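L-talarate/Galactarate Dehydratase (PDB 2PP0) dehydrates L-talarate and galactarate to 5-keto-4-deoxy-D-glucarate and, in competition with this, epimerises L-talarate to galactarate, using one magnesium ion per subunit. Local coordinates at residues 165-170 and 195-200. Residues are numbered along the deposited sequence; the frame is centred on the assembly and turned at random.
Sequences YNTSGG and KLKVGQ
Lys195 runs obliquely past the ring of Tyr165 where two neighbouring parallel strands of the (β/α)7β barrel of this enolase-superfamily enzyme, 161-166 and 194-197, end at the active site. Its CB lies 3.6 Å from Tyr165 CE1; a bend at chi3 (70°) then carries CE past the same ring carbon and brings NZ to donate to Tyr165 OH at 3.1 Å. Thr167 lies alongside, pointing the same way, with OG1 3.2 Å from Lys195 CE. Glu348 OE2 is hydrogen-bonded to Thr167 OG1 and salt-bridged to Lys195 NZ; that ammonium also forms a salt bridge with Glu252 OE1, from a magnesium ligand; these partners would fix the ammonium of this substrate-binding lysine. Lys197, the catalytic proton acceptor, crosses Thr167, whose CG2 packs 3.6 Å from Lys197 CE, and Lys197 NZ forms a salt bridge with Asp226, another magnesium ligand. On the main chain, Lys195 N donates to Asn166 O. Strand 161-166 then gives way to a loop held by an Asx motif, Gly169 N to Asn166 OD1 in the carbonyl plane. Water 2 bridges Thr167 O and Lys195 O, while Lys197 N donates to Gly170 O at 2.9 Å.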
ATOM      1  N   TYR B 165      18.156 -14.822  11.214  1.00 32.37           N
ATOM      2  CA  TYR B 165      18.671 -16.180  11.339  1.00 32.22           C
ATOM      3  C   TYR B 165      19.653 -16.419  10.188  1.00 32.46           C
ATOM      4  O   TYR B 165      19.570 -15.762   9.149  1.00 33.14           O
ATOM      5  CB  TYR B 165      17.521 -17.203  11.303  1.00 32.21           C
ATOM      6  CG  TYR B 165      16.884 -17.423   9.942  1.00 31.98           C
ATOM      7  CD1 TYR B 165      17.416 -18.350   9.040  1.00 33.10           C
ATOM      8  CD2 TYR B 165      15.751 -16.708   9.557  1.00 31.96           C
ATOM      9  CE1 TYR B 165      16.834 -18.559   7.786  1.00 30.63           C
ATOM     10  CE2 TYR B 165      15.161 -16.905   8.308  1.00 32.11           C
ATOM     11  CZ  TYR B 165      15.708 -17.833   7.429  1.00 32.37           C
ATOM     12  OH  TYR B 165      15.123 -18.034   6.199  1.00 32.02           O
ATOM     13  N   ASN B 166      20.600 -17.333  10.371  1.00 33.86           N
ATOM     14  CA  ASN B 166      21.558 -17.608   9.305  1.00 34.13           C
ATOM     15  C   ASN B 166      21.234 -18.895   8.553  1.00 34.89           C
ATOM     16  O   ASN B 166      20.779 -19.873   9.145  1.00 34.50           O
ATOM     17  CB  ASN B 166      22.985 -17.692   9.851  1.00 35.35           C
ATOM     18  CG  ASN B 166      23.975 -18.192   8.803  1.00 37.09           C
ATOM     19  OD1 ASN B 166      24.076 -19.392   8.550  1.00 36.79           O
ATOM     20  ND2 ASN B 166      24.692 -17.269   8.177  1.00 38.65           N
ATOM     21  N   THR B 167      21.482 -18.875   7.244  1.00 35.71           N
ATOM     22  CA  THR B 167      21.232 -20.021   6.366  1.00 36.18           C
ATOM     23  C   THR B 167      22.537 -20.541   5.762  1.00 36.88           C
ATOM     24  O   THR B 167      22.709 -21.750   5.582  1.00 37.68           O
ATOM     25  CB  THR B 167      20.278 -19.630   5.214  1.00 36.01           C
ATOM     26  OG1 THR B 167      18.970 -19.387   5.744  1.00 35.78           O
ATOM     27  CG2 THR B 167      20.201 -20.739   4.166  1.00 34.63           C
ATOM     28  N   SER B 168      23.444 -19.616   5.454  1.00 37.12           N
ATOM     29  CA  SER B 168      24.743 -19.928   4.861  1.00 37.74           C
ATOM     30  C   SER B 168      25.496 -21.093   5.496  1.00 38.56           C
ATOM     31  O   SER B 168      26.089 -21.913   4.790  1.00 39.44           O
ATOM     32  CB  SER B 168      25.647 -18.693   4.904  1.00 39.04           C
ATOM     33  OG  SER B 168      25.163 -17.675   4.051  1.00 43.94           O
ATOM     34  N   GLY B 169      25.483 -21.164   6.824  1.00 37.55           N
ATOM     35  CA  GLY B 169      26.209 -22.224   7.502  1.00 38.43           C
ATOM     36  C   GLY B 169      25.455 -23.511   7.786  1.00 39.75           C
ATOM     37  O   GLY B 169      25.918 -24.330   8.586  1.00 40.47           O
ATOM     38  N   GLY B 170      24.311 -23.709   7.140  1.00 39.10           N
ATOM     39  CA  GLY B 170      23.547 -24.921   7.383  1.00 38.98           C
ATOM     40  C   GLY B 170      23.216 -25.741   6.149  1.00 38.28           C
ATOM     41  O   GLY B 170      22.241 -26.493   6.156  1.00 38.95           O
ATOM     42  N   LYS B 195      19.039 -21.949  10.628  1.00 34.54           N
ATOM     43  CA  LYS B 195      18.207 -22.804   9.792  1.00 35.42           C
ATOM     44  C   LYS B 195      19.086 -23.900   9.211  1.00 35.67           C
ATOM     45  O   LYS B 195      20.178 -23.635   8.706  1.00 36.17           O
ATOM     46  CB  LYS B 195      17.547 -22.026   8.646  1.00 35.70           C
ATOM     47  CG  LYS B 195      16.657 -22.917   7.777  1.00 34.00           C
ATOM     48  CD  LYS B 195      15.800 -22.131   6.802  1.00 34.59           C
ATOM     49  CE  LYS B 195      16.620 -21.505   5.698  1.00 31.89           C
ATOM     50  NZ  LYS B 195      15.729 -20.731   4.791  1.00 32.69           N
ATOM     51  N   LEU B 196      18.606 -25.134   9.297  1.00 36.22           N
ATOM     52  CA  LEU B 196      19.344 -26.276   8.782  1.00 37.07           C
ATOM     53  C   LEU B 196      18.662 -26.824   7.535  1.00 36.40           C
ATOM     54  O   LEU B 196      17.437 -26.965   7.497  1.00 37.01           O
ATOM     55  CB  LEU B 196      19.419 -27.377   9.846  1.00 38.79           C
ATOM     56  CG  LEU B 196      20.136 -28.670   9.440  1.00 39.71           C
ATOM     57  CD1 LEU B 196      21.600 -28.377   9.149  1.00 38.32           C
ATOM     58  CD2 LEU B 196      19.999 -29.701  10.556  1.00 39.85           C
ATOM     59  N   LYS B 197      19.452 -27.110   6.509  1.00 35.54           N
ATOM     60  CA  LYS B 197      18.906 -27.670   5.284  1.00 35.59           C
ATOM     61  C   LYS B 197      18.665 -29.158   5.514  1.00 35.73           C
ATOM     62  O   LYS B 197      19.548 -29.863   6.006  1.00 36.65           O
ATOM     63  CB  LYS B 197      19.889 -27.480   4.124  1.00 34.48           C
ATOM     64  CG  LYS B 197      20.138 -26.030   3.752  1.00 33.65           C
ATOM     65  CD  LYS B 197      18.868 -25.365   3.227  1.00 36.38           C
ATOM     66  CE  LYS B 197      19.094 -23.886   2.916  1.00 37.10           C
ATOM     67  NZ  LYS B 197      17.871 -23.259   2.351  1.00 38.73           N
ATOM     68  N   VAL B 198      17.462 -29.625   5.196  1.00 35.52           N
ATOM     69  CA  VAL B 198      17.125 -31.042   5.332  1.00 34.95           C
ATOM     70  C   VAL B 198      16.511 -31.483   4.006  1.00 36.00           C
ATOM     71  O   VAL B 198      16.575 -30.747   3.022  1.00 38.15           O
ATOM     72  CB  VAL B 198      16.111 -31.300   6.480  1.00 34.55           C
ATOM     73  CG1 VAL B 198      16.738 -30.948   7.825  1.00 34.64           C
ATOM     74  CG2 VAL B 198      14.840 -30.498   6.257  1.00 31.88           C
ATOM     75  N   GLY B 199      15.931 -32.680   3.968  1.00 37.09           N
ATOM     76  CA  GLY B 199      15.314 -33.150   2.738  1.00 37.65           C
ATOM     77  C   GLY B 199      16.156 -34.048   1.839  1.00 37.91           C
ATOM     78  O   GLY B 199      15.755 -34.342   0.710  1.00 36.95           O
ATOM     79  N   GLN B 200      17.316 -34.483   2.320  1.00 38.43           N
ATOM     80  CA  GLN B 200      18.174 -35.360   1.523  1.00 39.74           C
ATOM     81  C   GLN B 200      17.553 -36.758   1.492  1.00 40.30           C
ATOM     82  O   GLN B 200      16.706 -37.090   2.322  1.00 40.49           O
ATOM     83  CB  GLN B 200      19.582 -35.435   2.125  1.00 39.25           C
ATOM     84  CG  GLN B 200      19.723 -36.377   3.317  1.00 39.99           C
ATOM     85  CD  GLN B 200      21.127 -36.364   3.912  1.00 43.42           C
ATOM     86  OE1 GLN B 200      21.401 -35.656   4.888  1.00 44.25           O
ATOM     87  NE2 GLN B 200      22.029 -37.136   3.316  1.00 43.33           N
TER
HETATM   88  O   HOH W   1      22.779 -22.240   9.201  1.00 34.40           O
HETATM   89  O   HOH W   2      20.535 -23.707   5.847  1.00 37.96           O
HETATM   90  O   HOH W   3      22.261 -29.420   6.174  1.00 42.11           O